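Local coordinates for D-2-hydroxyacid dehydrogensase protein (Ketogulonicigenium vulgare, PDB 4LSW), which probably catalyses the reversible, NAD(P)-dependent reduction of 2-oxoacids to D-2-hydroxyacids, at residues Val143-Gly154 with Leu164-Asp175; Leu252-Glu263 with Asn275-Ala283. All blocks are in the same frame, centred on the assembly; numbering follows the deposited sequence.

Contact 1 (Val143-Gly154 with Leu164-Asp175); sequences VFGRRAGVLGLG and LAGFDMQISYSD
The opening beta-alpha-beta unit of a Rossmann-type NAD-binding domain closes here, where Ala148, Val150 and Gly152 exchange backbone hydrogen bonds with Gln170, Ser172 and Ser174. Strands 147-151 and 170-174 run parallel, their axes 4.5 Å apart and inclined by 22°. Ala148 N donates to Gln170 O at 2.9 Å, and the ladder continues to Gly152, while Gly149 and Leu151 turn their backbone polar groups to strand 200-203. At the start of the second strand, the Gln170 side chain reaches back to the turn at Gly145: NE2 donates a hydrogen bond of 2.9 Å to Gly145 O, which sits close to the amide plane. Arg147 crosses this amide with its CG beside NE2, and its guanidinium goes on to a salt bridge with Asp199. On the face of Ala148 and Val150 the chemistry is apolar. A bend at chi3 (82°) folds the end of Met169 back, with CE 3.9 Å from Ala148 CB and close to Val143 CG1; Leu164 CD1 reaches the same Ala148 CB at 3.8 Å. Helix 101-116 covers Leu164 and Val143. At the far end Leu153 CD2 stands 3.8 Å from the centroid of the Tyr173 ring, 11° off its normal, a CH-pi contact over the face. Leu153 N donates to Asp175 OD2 at 2.8 Å, on the anti side and tilted out of the carboxylate plane. Gly152 and Gly154 fit a GxGxxG turn, with Gly154 N-capping helix 155-165. By tying the backbone at Leu153, the Asp175 carboxylate links the end of the second strand to this glycine turn, which in relatives approaches the dinucleotide.

Contact 2 (Leu252-Glu263 with Asn275-Ala283); sequences LGSAALDVFEGE and NVLLQPHHA
Asp258 swings CG anti to its own N (chi1 -172°) and thereby lays its carboxylate along the backbone of His282 and Ala283, while Glu263, with CG between its N and carbonyl carbon (chi1 64°) and extended beyond, reaches His281. Both pairs follow the parallel strands 254-257 and 276-278, the last beta-alpha-beta unit of the Rossmann-type domain. Asp258 OD1 takes His282 N at 2.9 Å with its syn lone pair, and OD2 takes Ala283 N at 2.9 Å from a direction tilted out of the carboxylate plane. Replacing Asp258 with an alanine would probably strip both N-H groups of their acceptor and leave the backbone at His282 and Ala283 freer to shift. His281 ND1 donates to Glu263 OE2 at 2.5 Å, very short and nearly straight, with ring and carboxylate planes 62° apart; Val259 CB lies over one ring face. Glu263 OE1 also accepts Phe260 N, from above the carboxylate plane, which helps to fix that carboxylate. The pair resembles the histidine-glutamate couple of related D-2-hydroxyacid dehydrogenases. Phe260 presents its edge to Gln279 O, CE1 lying 3.4 Å away. At the start of the strands, Asn275 ND2 meets Gly253 O at 3.0 Å, from above the carbonyl plane.

Overall arrangement
One seven-stranded parallel sheet is sampled toward its two sides here, at the very edge only in contact 2. Contact 1 joins its first two strands in chain order and contact 2 its last two; their centres are about 19 Å apart, and they do not touch. Strand 276-278 is the outermost on its side, whereas strand 170-174 still has strand 186-188 beyond it. Both contacts are partly buried, but contact 2 lies nearer the centre of the chain, about 12 Å against about 19 Å, centre to centre. Apolar packing beside the strands marks contact 1, where one carboxylate oxygen accepts a single backbone N-H of the glycine-rich turn; contact 2 concentrates its chemistry in polar, histidine-bearing loops.

Contact 1 (Val143-Gly154 with Leu164-Asp175)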
loop_
_atom_site.group_PDB
_atom_site.type_symbol
_atom_site.label_atom_id
_atom_site.label_comp_id
_atom_site.label_asym_id
_atom_site.label_seq_id
_atom_site.Cartn_x
_atom_site.Cartn_y
_atom_site.Cartn_z
ATOM N N VAL A 143 -20.750 -13.545 -5.061
ATOM C CA VAL A 143 -19.574 -13.567 -4.202
ATOM C C VAL A 143 -19.723 -14.534 -3.017
ATOM O O VAL A 143 -18.886 -15.425 -2.831
ATOM C CB VAL A 143 -19.203 -12.147 -3.699
ATOM C CG1 VAL A 143 -18.128 -12.226 -2.606
ATOM C CG2 VAL A 143 -18.727 -11.291 -4.857
ATOM N N PHE A 144 -20.778 -14.373 -2.222
ATOM C CA PHE A 144 -20.866 -15.091 -0.951
ATOM C C PHE A 144 -20.805 -16.604 -1.114
ATOM O O PHE A 144 -21.307 -17.162 -2.092
ATOM C CB PHE A 144 -22.129 -14.695 -0.150
ATOM C CG PHE A 144 -23.388 -15.420 -0.589
ATOM C CD1 PHE A 144 -24.150 -14.937 -1.641
ATOM C CD2 PHE A 144 -23.797 -16.587 0.054
ATOM C CE1 PHE A 144 -25.298 -15.606 -2.057
ATOM C CE2 PHE A 144 -24.947 -17.261 -0.355
ATOM C CZ PHE A 144 -25.694 -16.767 -1.415
ATOM N N GLY A 145 -20.178 -17.257 -0.140
ATOM C CA GLY A 145 -20.115 -18.707 -0.102
ATOM C C GLY A 145 -19.103 -19.333 -1.050
ATOM O O GLY A 145 -18.909 -20.551 -1.024
ATOM N N ARG A 146 -18.449 -18.519 -1.871
ATOM C CA ARG A 146 -17.507 -19.030 -2.858
ATOM C C ARG A 146 -16.095 -19.079 -2.265
ATOM O O ARG A 146 -15.919 -18.876 -1.063
ATOM C CB ARG A 146 -17.596 -18.215 -4.150
ATOM C CG ARG A 146 -19.003 -18.312 -4.803
ATOM C CD ARG A 146 -19.080 -17.583 -6.128
ATOM N NE ARG A 146 -18.228 -18.188 -7.150
ATOM C CZ ARG A 146 -17.845 -17.570 -8.262
ATOM N NH1 ARG A 146 -18.232 -16.326 -8.507
ATOM N NH2 ARG A 146 -17.069 -18.197 -9.136
ATOM N N ARG A 147 -15.098 -19.387 -3.089
ATOM C CA ARG A 147 -13.762 -19.669 -2.580
ATOM C C ARG A 147 -12.826 -18.480 -2.774
ATOM O O ARG A 147 -12.736 -17.935 -3.871
ATOM C CB ARG A 147 -13.199 -20.904 -3.293
ATOM C CG ARG A 147 -14.080 -22.159 -3.148
ATOM C CD ARG A 147 -13.663 -23.215 -4.162
ATOM N NE ARG A 147 -13.726 -22.695 -5.523
ATOM C CZ ARG A 147 -13.263 -23.332 -6.596
ATOM N NH1 ARG A 147 -12.697 -24.523 -6.478
ATOM N NH2 ARG A 147 -13.370 -22.767 -7.795
ATOM N N ALA A 148 -12.139 -18.088 -1.706
ATOM C CA ALA A 148 -11.219 -16.959 -1.758
ATOM C C ALA A 148 -9.872 -17.338 -1.182
ATOM O O ALA A 148 -9.804 -18.027 -0.166
ATOM C CB ALA A 148 -11.812 -15.753 -1.009
ATOM N N GLY A 149 -8.816 -16.872 -1.840
ATOM C CA GLY A 149 -7.465 -17.095 -1.365
ATOM C C GLY A 149 -6.826 -15.767 -1.034
ATOM O O GLY A 149 -7.044 -14.776 -1.728
ATOM N N VAL A 150 -6.034 -15.754 0.028
ATOM C CA VAL A 150 -5.310 -14.559 0.431
ATOM C C VAL A 150 -3.811 -14.846 0.383
ATOM O O VAL A 150 -3.304 -15.704 1.123
ATOM C CB VAL A 150 -5.748 -14.090 1.826
ATOM C CG1 VAL A 150 -5.029 -12.812 2.236
ATOM C CG2 VAL A 150 -7.268 -13.876 1.853
ATOM N N LEU A 151 -3.113 -14.136 -0.505
ATOM C CA LEU A 151 -1.677 -14.317 -0.710
ATOM C C LEU A 151 -0.932 -13.299 0.144
ATOM O O LEU A 151 -0.885 -12.103 -0.173
ATOM C CB LEU A 151 -1.328 -14.162 -2.190
ATOM C CG LEU A 151 0.146 -14.314 -2.547
ATOM C CD1 LEU A 151 0.675 -15.655 -2.054
ATOM C CD2 LEU A 151 0.306 -14.206 -4.041
ATOM N N GLY A 152 -0.390 -13.782 1.257
ATOM C CA GLY A 152 0.195 -12.920 2.272
ATOM C C GLY A 152 -0.818 -12.672 3.371
ATOM O O GLY A 152 -1.765 -11.908 3.175
ATOM N N LEU A 153 -0.637 -13.326 4.513
ATOM C CA LEU A 153 -1.582 -13.175 5.619
ATOM C C LEU A 153 -0.944 -12.464 6.815
ATOM O O LEU A 153 -0.939 -12.972 7.940
ATOM C CB LEU A 153 -2.180 -14.525 6.023
ATOM C CG LEU A 153 -3.526 -14.362 6.736
ATOM C CD1 LEU A 153 -4.663 -14.229 5.730
ATOM C CD2 LEU A 153 -3.762 -15.511 7.696
ATOM N N GLY A 154 -0.389 -11.286 6.535
ATOM C CA GLY A 154 0.060 -10.372 7.567
ATOM C C GLY A 154 -1.107 -9.513 8.019
ATOM O O GLY A 154 -2.255 -9.942 7.940
ATOM N N LEU A 164 -13.939 -11.342 4.582
ATOM C CA LEU A 164 -14.446 -12.410 3.714
ATOM C C LEU A 164 -15.261 -13.443 4.491
ATOM O O LEU A 164 -16.205 -14.028 3.950
ATOM C CB LEU A 164 -13.308 -13.098 2.973
ATOM C CG LEU A 164 -12.450 -12.225 2.070
ATOM C CD1 LEU A 164 -11.255 -13.023 1.544
ATOM C CD2 LEU A 164 -13.278 -11.611 0.923
ATOM N N ALA A 165 -14.896 -13.682 5.747
ATOM C CA ALA A 165 -15.618 -14.662 6.561
ATOM C C ALA A 165 -17.077 -14.264 6.787
ATOM O O ALA A 165 -17.941 -15.131 6.907
ATOM C CB ALA A 165 -14.899 -14.889 7.899
ATOM N N GLY A 166 -17.345 -12.960 6.838
ATOM C CA GLY A 166 -18.707 -12.469 7.000
ATOM C C GLY A 166 -19.574 -12.760 5.780
ATOM O O GLY A 166 -20.813 -12.758 5.873
ATOM N N PHE A 167 -18.920 -13.024 4.644
ATOM C CA PHE A 167 -19.586 -13.452 3.410
ATOM C C PHE A 167 -19.610 -14.983 3.253
ATOM O O PHE A 167 -19.931 -15.503 2.172
ATOM C CB PHE A 167 -18.899 -12.815 2.184
ATOM C CG PHE A 167 -19.105 -11.329 2.083
ATOM C CD1 PHE A 167 -18.308 -10.448 2.798
ATOM C CD2 PHE A 167 -20.111 -10.810 1.284
ATOM C CE1 PHE A 167 -18.501 -9.078 2.718
ATOM C CE2 PHE A 167 -20.319 -9.437 1.199
ATOM C CZ PHE A 167 -19.511 -8.565 1.914
ATOM N N ASP A 168 -19.262 -15.689 4.336
ATOM C CA ASP A 168 -19.263 -17.150 4.378
ATOM C C ASP A 168 -18.403 -17.766 3.295
ATOM O O ASP A 168 -18.701 -18.840 2.776
ATOM C CB ASP A 168 -20.691 -17.702 4.287
ATOM C CG ASP A 168 -21.514 -17.397 5.518
ATOM O OD1 ASP A 168 -20.919 -17.119 6.580
ATOM O OD2 ASP A 168 -22.756 -17.444 5.413
ATOM N N MET A 169 -17.330 -17.075 2.949
ATOM C CA MET A 169 -16.452 -17.625 1.937
ATOM C C MET A 169 -15.596 -18.756 2.490
ATOM O O MET A 169 -15.356 -18.854 3.715
ATOM C CB MET A 169 -15.611 -16.524 1.294
ATOM C CG MET A 169 -16.468 -15.394 0.736
ATOM S SD MET A 169 -15.572 -14.242 -0.295
ATOM C CE MET A 169 -15.606 -15.184 -1.823
ATOM N N GLN A 170 -15.181 -19.637 1.579
ATOM C CA GLN A 170 -14.236 -20.703 1.891
ATOM C C GLN A 170 -12.848 -20.113 1.691
ATOM O O GLN A 170 -12.433 -19.847 0.560
ATOM C CB GLN A 170 -14.469 -21.884 0.956
ATOM C CG GLN A 170 -15.933 -22.329 0.896
ATOM C CD GLN A 170 -16.217 -23.238 -0.286
ATOM O OE1 GLN A 170 -15.675 -24.344 -0.384
ATOM N NE2 GLN A 170 -17.067 -22.772 -1.198
ATOM N N ILE A 171 -12.141 -19.906 2.796
ATOM C CA ILE A 171 -10.929 -19.100 2.790
ATOM C C ILE A 171 -9.673 -19.935 2.966
ATOM O O ILE A 171 -9.563 -20.734 3.896
ATOM C CB ILE A 171 -10.997 -18.047 3.897
ATOM C CG1 ILE A 171 -12.213 -17.161 3.647
ATOM C CG2 ILE A 171 -9.715 -17.217 3.931
ATOM C CD1 ILE A 171 -12.686 -16.415 4.872
ATOM N N SER A 172 -8.733 -19.736 2.047
ATOM C CA SER A 172 -7.394 -20.291 2.180
ATOM C C SER A 172 -6.376 -19.170 2.043
ATOM O O SER A 172 -6.693 -18.069 1.603
ATOM C CB SER A 172 -7.156 -21.343 1.105
ATOM O OG SER A 172 -7.554 -20.842 -0.161
ATOM N N TYR A 173 -5.136 -19.453 2.413
ATOM C CA TYR A 173 -4.100 -18.437 2.330
ATOM C C TYR A 173 -2.747 -19.083 2.144
ATOM O O TYR A 173 -2.563 -20.264 2.457
ATOM C CB TYR A 173 -4.083 -17.567 3.591
ATOM C CG TYR A 173 -3.571 -18.262 4.839
ATOM C CD1 TYR A 173 -4.391 -19.093 5.590
ATOM C CD2 TYR A 173 -2.264 -18.069 5.274
ATOM C CE1 TYR A 173 -3.917 -19.729 6.749
ATOM C CE2 TYR A 173 -1.785 -18.689 6.422
ATOM C CZ TYR A 173 -2.616 -19.511 7.158
ATOM O OH TYR A 173 -2.114 -20.119 8.302
ATOM N N SER A 174 -1.810 -18.301 1.616
ATOM C CA SER A 174 -0.425 -18.738 1.510
ATOM C C SER A 174 0.489 -17.681 2.108
ATOM O O SER A 174 0.216 -16.494 2.015
ATOM C CB SER A 174 -0.053 -18.987 0.057
ATOM O OG SER A 174 1.258 -19.541 -0.040
ATOM N N ASP A 175 1.558 -18.132 2.760
ATOM C CA ASP A 175 2.560 -17.249 3.338
ATOM C C ASP A 175 3.792 -18.110 3.566
ATOM O O ASP A 175 3.800 -19.276 3.169
ATOM C CB ASP A 175 2.050 -16.620 4.645
ATOM C CG ASP A 175 2.648 -15.248 4.918
ATOM O OD1 ASP A 175 3.871 -15.065 4.740
ATOM O OD2 ASP A 175 1.876 -14.342 5.307
#

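Contact 2 (Leu252-Glu263 with Asn275-Ala283)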
loop_
_atom_site.group_PDB
_atom_site.type_symbol
_atom_site.label_atom_id
_atom_site.label_comp_id
_atom_site.label_asym_id
_atom_site.label_seq_id
_atom_site.Cartn_x
_atom_site.Cartn_y
_atom_site.Cartn_z
ATOM N N LEU A 252 -7.365 -15.536 -17.629
ATOM C CA LEU A 252 -7.796 -15.009 -16.335
ATOM C C LEU A 252 -9.103 -14.292 -16.569
ATOM O O LEU A 252 -9.233 -13.529 -17.528
ATOM C CB LEU A 252 -6.780 -14.017 -15.768
ATOM C CG LEU A 252 -7.220 -13.390 -14.430
ATOM C CD1 LEU A 252 -7.417 -14.468 -13.364
ATOM C CD2 LEU A 252 -6.213 -12.371 -13.985
ATOM N N GLY A 253 -10.061 -14.513 -15.675
ATOM C CA GLY A 253 -11.385 -13.933 -15.826
ATOM C C GLY A 253 -11.452 -12.425 -15.682
ATOM O O GLY A 253 -12.066 -11.751 -16.517
ATOM N N SER A 254 -10.845 -11.893 -14.625
ATOM C CA SER A 254 -10.913 -10.463 -14.359
ATOM C C SER A 254 -9.882 -10.049 -13.324
ATOM O O SER A 254 -9.282 -10.894 -12.657
ATOM C CB SER A 254 -12.318 -10.060 -13.886
ATOM O OG SER A 254 -12.638 -10.688 -12.654
ATOM N N ALA A 255 -9.683 -8.743 -13.193
ATOM C CA ALA A 255 -8.762 -8.201 -12.217
ATOM C C ALA A 255 -9.301 -6.898 -11.667
ATOM O O ALA A 255 -10.009 -6.162 -12.356
ATOM C CB ALA A 255 -7.392 -7.984 -12.842
ATOM N N ALA A 256 -8.957 -6.624 -10.419
ATOM C CA ALA A 256 -9.277 -5.356 -9.787
ATOM C C ALA A 256 -7.992 -4.854 -9.164
ATOM O O ALA A 256 -7.415 -5.510 -8.306
ATOM C CB ALA A 256 -10.366 -5.553 -8.736
ATOM N N LEU A 257 -7.498 -3.713 -9.643
ATOM C CA LEU A 257 -6.150 -3.276 -9.304
ATOM C C LEU A 257 -6.150 -1.869 -8.731
ATOM O O LEU A 257 -6.759 -0.969 -9.315
ATOM C CB LEU A 257 -5.277 -3.310 -10.564
ATOM C CG LEU A 257 -5.221 -4.639 -11.331
ATOM C CD1 LEU A 257 -4.427 -4.450 -12.620
ATOM C CD2 LEU A 257 -4.587 -5.742 -10.511
ATOM N N ASP A 258 -5.483 -1.701 -7.590
ATOM C CA ASP A 258 -5.340 -0.405 -6.945
ATOM C C ASP A 258 -3.890 0.066 -7.060
ATOM O O ASP A 258 -3.567 1.167 -6.657
ATOM C CB ASP A 258 -5.792 -0.485 -5.470
ATOM C CG ASP A 258 -5.847 0.888 -4.775
ATOM O OD1 ASP A 258 -6.542 1.803 -5.283
ATOM O OD2 ASP A 258 -5.189 1.019 -3.713
ATOM N N VAL A 259 -3.015 -0.759 -7.624
ATOM C CA VAL A 259 -1.616 -0.372 -7.725
ATOM C C VAL A 259 -1.061 -0.847 -9.062
ATOM O O VAL A 259 -1.482 -1.885 -9.584
ATOM C CB VAL A 259 -0.814 -0.990 -6.596
ATOM C CG1 VAL A 259 -0.886 -2.459 -6.724
ATOM C CG2 VAL A 259 0.637 -0.503 -6.599
ATOM N N PHE A 260 -0.144 -0.065 -9.626
ATOM C CA PHE A 260 0.374 -0.340 -10.966
ATOM C C PHE A 260 1.840 0.059 -11.068
ATOM O O PHE A 260 2.275 1.008 -10.421
ATOM C CB PHE A 260 -0.387 0.467 -12.021
ATOM C CG PHE A 260 -1.885 0.335 -11.961
ATOM C CD1 PHE A 260 -2.628 1.104 -11.071
ATOM C CD2 PHE A 260 -2.554 -0.510 -12.829
ATOM C CE1 PHE A 260 -4.011 0.992 -11.031
ATOM C CE2 PHE A 260 -3.934 -0.623 -12.802
ATOM C CZ PHE A 260 -4.667 0.139 -11.892
ATOM N N GLU A 261 2.600 -0.658 -11.894
ATOM C CA GLU A 261 3.966 -0.243 -12.198
ATOM C C GLU A 261 3.929 1.126 -12.865
ATOM O O GLU A 261 3.130 1.358 -13.776
ATOM C CB GLU A 261 4.653 -1.256 -13.121
ATOM C CG GLU A 261 5.026 -2.578 -12.460
ATOM C CD GLU A 261 6.190 -2.479 -11.488
ATOM O OE1 GLU A 261 6.824 -1.406 -11.379
ATOM O OE2 GLU A 261 6.477 -3.492 -10.820
ATOM N N GLY A 262 4.768 2.040 -12.385
ATOM C CA GLY A 262 4.858 3.365 -12.974
ATOM C C GLY A 262 3.667 4.290 -12.754
ATOM O O GLY A 262 3.544 5.314 -13.428
ATOM N N GLU A 263 2.792 3.933 -11.816
ATOM C CA GLU A 263 1.649 4.773 -11.472
ATOM C C GLU A 263 2.106 6.182 -11.108
ATOM O O GLU A 263 3.193 6.362 -10.556
ATOM C CB GLU A 263 0.861 4.157 -10.308
ATOM C CG GLU A 263 1.648 4.073 -9.017
ATOM C CD GLU A 263 0.881 3.401 -7.901
ATOM O OE1 GLU A 263 -0.012 2.584 -8.204
ATOM O OE2 GLU A 263 1.183 3.692 -6.728
ATOM N N ASN A 275 -12.406 -6.415 -18.609
ATOM C CA ASN A 275 -12.554 -7.150 -17.354
ATOM C C ASN A 275 -11.603 -6.658 -16.268
ATOM O O ASN A 275 -11.092 -7.448 -15.464
ATOM C CB ASN A 275 -12.292 -8.631 -17.611
ATOM C CG ASN A 275 -11.019 -8.857 -18.408
ATOM O OD1 ASN A 275 -10.428 -7.910 -18.931
ATOM N ND2 ASN A 275 -10.592 -10.108 -18.505
ATOM N N VAL A 276 -11.369 -5.352 -16.238
ATOM C CA VAL A 276 -10.440 -4.767 -15.282
ATOM C C VAL A 276 -11.067 -3.578 -14.562
ATOM O O VAL A 276 -11.538 -2.629 -15.197
ATOM C CB VAL A 276 -9.139 -4.293 -15.963
ATOM C CG1 VAL A 276 -8.260 -3.585 -14.962
ATOM C CG2 VAL A 276 -8.387 -5.458 -16.556
ATOM N N LEU A 277 -11.088 -3.648 -13.234
ATOM C CA LEU A 277 -11.482 -2.510 -12.407
ATOM C C LEU A 277 -10.246 -1.714 -12.016
ATOM O O LEU A 277 -9.340 -2.243 -11.369
ATOM C CB LEU A 277 -12.193 -2.990 -11.139
ATOM C CG LEU A 277 -12.658 -1.869 -10.211
ATOM C CD1 LEU A 277 -13.838 -1.210 -10.842
ATOM C CD2 LEU A 277 -13.008 -2.402 -8.818
ATOM N N LEU A 278 -10.198 -0.440 -12.403
ATOM C CA LEU A 278 -9.066 0.411 -12.074
ATOM C C LEU A 278 -9.363 1.284 -10.845
ATOM O O LEU A 278 -10.435 1.880 -10.765
ATOM C CB LEU A 278 -8.753 1.322 -13.266
ATOM C CG LEU A 278 -8.493 0.676 -14.622
ATOM C CD1 LEU A 278 -8.530 1.751 -15.719
ATOM C CD2 LEU A 278 -7.160 -0.042 -14.608
ATOM N N GLN A 279 -8.414 1.375 -9.919
ATOM C CA GLN A 279 -8.495 2.334 -8.808
ATOM C C GLN A 279 -7.165 3.072 -8.635
ATOM O O GLN A 279 -6.094 2.477 -8.785
ATOM C CB GLN A 279 -8.885 1.628 -7.501
ATOM C CG GLN A 279 -10.234 0.939 -7.532
ATOM C CD GLN A 279 -11.411 1.893 -7.348
ATOM O OE1 GLN A 279 -11.769 2.253 -6.221
ATOM N NE2 GLN A 279 -12.025 2.296 -8.456
ATOM N N PRO A 280 -7.222 4.378 -8.308
ATOM C CA PRO A 280 -6.016 5.219 -8.313
ATOM C C PRO A 280 -5.174 5.162 -7.031
ATOM O O PRO A 280 -4.898 6.198 -6.412
ATOM C CB PRO A 280 -6.592 6.623 -8.515
ATOM C CG PRO A 280 -7.903 6.564 -7.782
ATOM C CD PRO A 280 -8.443 5.171 -8.085
ATOM N N HIS A 281 -4.727 3.962 -6.666
ATOM C CA HIS A 281 -3.971 3.741 -5.436
ATOM C C HIS A 281 -4.508 4.509 -4.238
ATOM O O HIS A 281 -3.807 5.315 -3.620
ATOM C CB HIS A 281 -2.469 3.973 -5.633
ATOM C CG HIS A 281 -1.619 3.193 -4.679
ATOM N ND1 HIS A 281 -0.274 2.963 -4.886
ATOM C CD2 HIS A 281 -1.932 2.568 -3.518
ATOM C CE1 HIS A 281 0.206 2.246 -3.885
ATOM N NE2 HIS A 281 -0.779 1.992 -3.041
ATOM N N HIS A 282 -5.763 4.231 -3.908
ATOM C CA HIS A 282 -6.375 4.905 -2.774
ATOM C C HIS A 282 -6.900 3.945 -1.711
ATOM O O HIS A 282 -7.795 4.312 -0.946
ATOM C CB HIS A 282 -7.471 5.894 -3.216
ATOM C CG HIS A 282 -8.745 5.250 -3.679
ATOM N ND1 HIS A 282 -9.991 5.776 -3.395
ATOM C CD2 HIS A 282 -8.970 4.145 -4.428
ATOM C CE1 HIS A 282 -10.924 5.016 -3.935
ATOM N NE2 HIS A 282 -10.332 4.023 -4.579
ATOM N N ALA A 283 -6.343 2.738 -1.633
ATOM C CA ALA A 283 -6.741 1.823 -0.552
ATOM C C ALA A 283 -6.630 2.429 0.852
ATOM O O ALA A 283 -7.468 2.155 1.717
ATOM C CB ALA A 283 -5.960 0.513 -0.625
#